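Local coordinates for methyl-accepting chemotaxis protein (Campylobacter jejuni, PDB 6W3O) that probably senses amino-acid-like ligands outside the cell through a tandem PDC (dCache) sensor region and passes the signal to the chemotaxis machinery, at residues S38-L43 against L157-P162. Numbering follows the deposited sequence. Where two conformers were deposited one is given.
With NA (sodium ion), chain E; SKG (4-methylisoleucine), chain C.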
ATOM      1  N   SER A  38      -2.672   6.866   9.937  0.75  8.55           N
ATOM      2  CA  SER A  38      -3.349   7.538  11.048  0.75  8.53           C
ATOM      3  C   SER A  38      -3.736   6.526  12.121  0.75  8.41           C
ATOM      4  O   SER A  38      -3.585   6.780  13.320  0.75  8.62           O
ATOM      5  CB  SER A  38      -4.583   8.278  10.535  0.75  8.50           C
ATOM      6  OG  SER A  38      -4.183   9.386   9.702  0.75 11.68           O
ATOM      7  N   PHE A  39      -4.285   5.389  11.687  1.00  7.88           N
ATOM      8  CA  PHE A  39      -4.642   4.303  12.596  1.00  7.49           C
ATOM      9  C   PHE A  39      -3.447   3.866  13.445  1.00  7.31           C
ATOM     10  O   PHE A  39      -3.540   3.733  14.669  1.00  7.99           O
ATOM     11  CB  PHE A  39      -5.214   3.178  11.747  1.00  8.38           C
ATOM     12  CG  PHE A  39      -5.434   1.887  12.494  1.00  8.10           C
ATOM     13  CD1 PHE A  39      -4.440   0.933  12.525  1.00  8.73           C
ATOM     14  CD2 PHE A  39      -6.631   1.599  13.079  1.00  8.69           C
ATOM     15  CE1 PHE A  39      -4.660  -0.272  13.148  1.00  9.22           C
ATOM     16  CE2 PHE A  39      -6.873   0.389  13.675  1.00  8.48           C
ATOM     17  CZ  PHE A  39      -5.901  -0.568  13.692  1.00  9.01           C
ATOM     18  N   THR A  40      -2.323   3.656  12.774  1.00  7.90           N
ATOM     19  CA  THR A  40      -1.119   3.171  13.433  1.00  8.32           C
ATOM     20  C   THR A  40      -0.629   4.194  14.447  1.00  8.39           C
ATOM     21  O   THR A  40      -0.190   3.848  15.551  1.00  8.62           O
ATOM     22  CB  THR A  40      -0.075   2.818  12.373  1.00  9.04           C
ATOM     23  OG1 THR A  40      -0.615   1.798  11.495  1.00 10.40           O
ATOM     24  CG2 THR A  40       1.189   2.322  12.982  1.00 10.69           C
ATOM     25  N   ARG A  41      -0.678   5.468  14.061  0.66  7.75           N
ATOM     26  CA  ARG A  41      -0.270   6.540  14.943  0.66  9.10           C
ATOM     27  C   ARG A  41      -1.152   6.602  16.195  0.66  8.38           C
ATOM     28  O   ARG A  41      -0.648   6.860  17.310  0.66  9.77           O
ATOM     29  CB  ARG A  41      -0.287   7.849  14.157  0.66 11.47           C
ATOM     30  CG  ARG A  41      -0.044   9.083  14.974  0.66 12.28           C
ATOM     31  CD  ARG A  41       0.604  10.149  14.122  0.66 15.26           C
ATOM     32  NE  ARG A  41       1.983   9.768  13.853  0.66 14.85           N
ATOM     33  CZ  ARG A  41       2.512   9.488  12.661  0.66 15.50           C
ATOM     34  NH1 ARG A  41       1.828   9.666  11.538  0.66 20.65           N
ATOM     35  NH2 ARG A  41       3.797   9.089  12.607  0.66 12.92           N
ATOM     36  N   ALA A  42      -2.462   6.450  16.018  1.00  7.30           N
ATOM     37  CA  ALA A  42      -3.382   6.471  17.145  1.00  8.26           C
ATOM     38  C   ALA A  42      -3.075   5.317  18.107  1.00  8.21           C
ATOM     39  O   ALA A  42      -3.082   5.493  19.326  1.00  8.68           O
ATOM     40  CB  ALA A  42      -4.816   6.422  16.652  1.00  8.41           C
ATOM     41  N   LEU A  43      -2.799   4.144  17.555  1.00  8.43           N
ATOM     42  CA  LEU A  43      -2.479   2.982  18.360  1.00  8.07           C
ATOM     43  C   LEU A  43      -1.167   3.187  19.133  1.00  7.92           C
ATOM     44  O   LEU A  43      -1.089   2.904  20.325  1.00  8.51           O
ATOM     45  CB  LEU A  43      -2.437   1.755  17.456  1.00  8.50           C
ATOM     46  CG  LEU A  43      -2.141   0.396  18.115  1.00  8.44           C
ATOM     47  CD1 LEU A  43      -2.976   0.158  19.365  1.00  9.93           C
ATOM     48  CD2 LEU A  43      -2.424  -0.714  17.100  1.00  9.96           C
ATOM     49  N   LEU A 157       5.539  -1.746  17.002  1.00  8.16           N
ATOM     50  CA  LEU A 157       4.146  -2.010  16.652  1.00  8.52           C
ATOM     51  C   LEU A 157       4.077  -2.402  15.188  1.00  8.77           C
ATOM     52  O   LEU A 157       4.728  -1.774  14.342  1.00  9.27           O
ATOM     53  CB  LEU A 157       3.351  -0.722  16.857  1.00  9.54           C
ATOM     54  CG  LEU A 157       1.875  -0.746  16.486  1.00  8.85           C
ATOM     55  CD1 LEU A 157       1.063  -1.672  17.350  1.00 11.37           C
ATOM     56  CD2 LEU A 157       1.336   0.661  16.600  1.00  9.62           C
ATOM     57  N   GLY A 158       3.265  -3.402  14.876  1.00  8.12           N
ATOM     58  CA  GLY A 158       2.966  -3.744  13.481  1.00  8.23           C
ATOM     59  C   GLY A 158       1.494  -3.900  13.274  1.00  7.71           C
ATOM     60  O   GLY A 158       0.760  -4.416  14.119  1.00  8.36           O
ATOM     61  N   VAL A 159       1.056  -3.481  12.079  1.00  7.93           N
ATOM     62  CA  VAL A 159      -0.329  -3.580  11.623  1.00  8.42           C
ATOM     63  C   VAL A 159      -0.304  -4.158  10.224  1.00  7.82           C
ATOM     64  O   VAL A 159       0.335  -3.604   9.321  1.00  8.65           O
ATOM     65  CB  VAL A 159      -1.015  -2.195  11.616  1.00  8.54           C
ATOM     66  CG1 VAL A 159      -2.397  -2.313  11.010  1.00  9.27           C
ATOM     67  CG2 VAL A 159      -1.061  -1.605  12.990  1.00  9.43           C
ATOM     68  N   ASP A 160      -0.942  -5.329  10.040  1.00  8.56           N
ATOM     69  CA  ASP A 160      -0.999  -5.972   8.730  1.00  8.32           C
ATOM     70  C   ASP A 160      -2.380  -5.805   8.117  1.00  9.36           C
ATOM     71  O   ASP A 160      -3.388  -6.241   8.687  1.00  9.70           O
ATOM     72  CB  ASP A 160      -0.740  -7.495   8.875  1.00  8.68           C
ATOM     73  CG  ASP A 160       0.634  -7.864   9.374  1.00  8.88           C
ATOM     74  OD1 ASP A 160       1.536  -7.003   9.394  1.00  9.67           O
ATOM     75  OD2 ASP A 160       0.767  -9.044   9.797  1.00 11.16           O
ATOM     76  N   ILE A 161      -2.405  -5.173   6.945  1.00  9.55           N
ATOM     77  CA  ILE A 161      -3.615  -4.973   6.195  1.00  9.56           C
ATOM     78  C   ILE A 161      -3.528  -5.824   4.922  1.00 10.72           C
ATOM     79  O   ILE A 161      -2.540  -5.767   4.221  1.00 11.37           O
ATOM     80  CB  ILE A 161      -3.762  -3.496   5.792  1.00  9.96           C
ATOM     81  CG1 ILE A 161      -3.692  -2.587   7.033  1.00 10.25           C
ATOM     82  CG2 ILE A 161      -5.075  -3.281   5.027  1.00 11.83           C
ATOM     83  CD1 ILE A 161      -4.801  -2.804   8.038  1.00 11.87           C
ATOM     84  N   PRO A 162      -4.578  -6.616   4.592  1.00 11.37           N
ATOM     85  CA  PRO A 162      -4.499  -7.404   3.367  1.00 13.14           C
ATOM     86  C   PRO A 162      -4.260  -6.526   2.145  1.00 11.37           C
ATOM     87  O   PRO A 162      -4.933  -5.485   1.969  1.00 12.10           O
ATOM     88  CB  PRO A 162      -5.894  -8.055   3.290  1.00 15.69           C
ATOM     89  CG  PRO A 162      -6.354  -8.157   4.719  1.00 17.22           C
ATOM     90  CD  PRO A 162      -5.838  -6.863   5.313  1.00 13.93           C
TER
HETATM   91 NA    NA E 303      -6.394   9.719   7.951  1.00 40.30          NA
HETATM   92  N   SKG C 301       3.159 -10.267   9.267  1.00 12.95           N
HETATM   93  CA  SKG C 301       4.265 -10.441  10.225  1.00 11.66           C
HETATM   94  C   SKG C 301       5.306 -11.290   9.492  1.00 13.72           C
HETATM   95  O   SKG C 301       4.943 -12.199   8.705  1.00 14.15           O
HETATM   96  CB  SKG C 301       3.711 -11.046  11.533  1.00 15.16           C
HETATM   97  CG  SKG C 301       4.827 -11.083  12.597  1.00 16.05           C
HETATM   98  CD1 SKG C 301       4.156 -11.015  13.970  1.00 18.89           C
HETATM   99  CD2 SKG C 301       5.697 -12.372  12.444  1.00 19.78           C
HETATM  100  OXT SKG C 301       6.531 -11.074   9.679  1.00 14.35           O
HETATM  101  CAE SKG C 301       2.967 -12.365  11.357  1.00 19.08           C
HETATM  102  O   HOH W   1      -8.382   8.498   9.517  1.00 26.63           O
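With CG turned anti to the backbone N in both L43 (chi1 -179°) and L157 (chi1 177°), the two leucines reach for each other between the long helix 4-48 and the strand 152-162 of the antiparallel sheet in a PDC sensor (Cache-type) domain. Their forked ends cross at a slant, and L43 CD2 comes to 3.6 Å from L157 CD1. The other L157 branch, CD2, lies 3.8 Å from L43 CG and 3.7 Å from the backbone O of T40, so this fork also touches the helix backbone. One step along the same sheet face, V159 divides its methyls. CG1 sits 3.7 Å from F39 CE1, approaching the ring obliquely, whereas CG2 meets the edge of that ring in its plane and also lies 3.7 Å from T40 OG1. That hydroxyl makes no hydrogen bond to the strand; it bonds to the carbonyl O of N36 in its own helix, so its polar atom is satisfied within the helix although T40 is buried. No hydrogen bond joins the two segments, and the evidence is of side-chain packing: the axes of the two short segments come no nearer than 9.5 Å, with the strand running roughly antiparallel to the helix at 147°. Y72 of helix 58-76 meets the F39 ring edge-to-face and touches L43, so a second helix packs into this core. The strand's opposite face serves recognition. D160, between V159 and I161, carries its carboxylate away from the helix; OD1 is hydrogen-bonded to T142 OG1 and Y82 OH, and OD2 to N80 ND2, and the amino N of the bound 4-methylisoleucine donates to D160 OD2 at 2.7 Å.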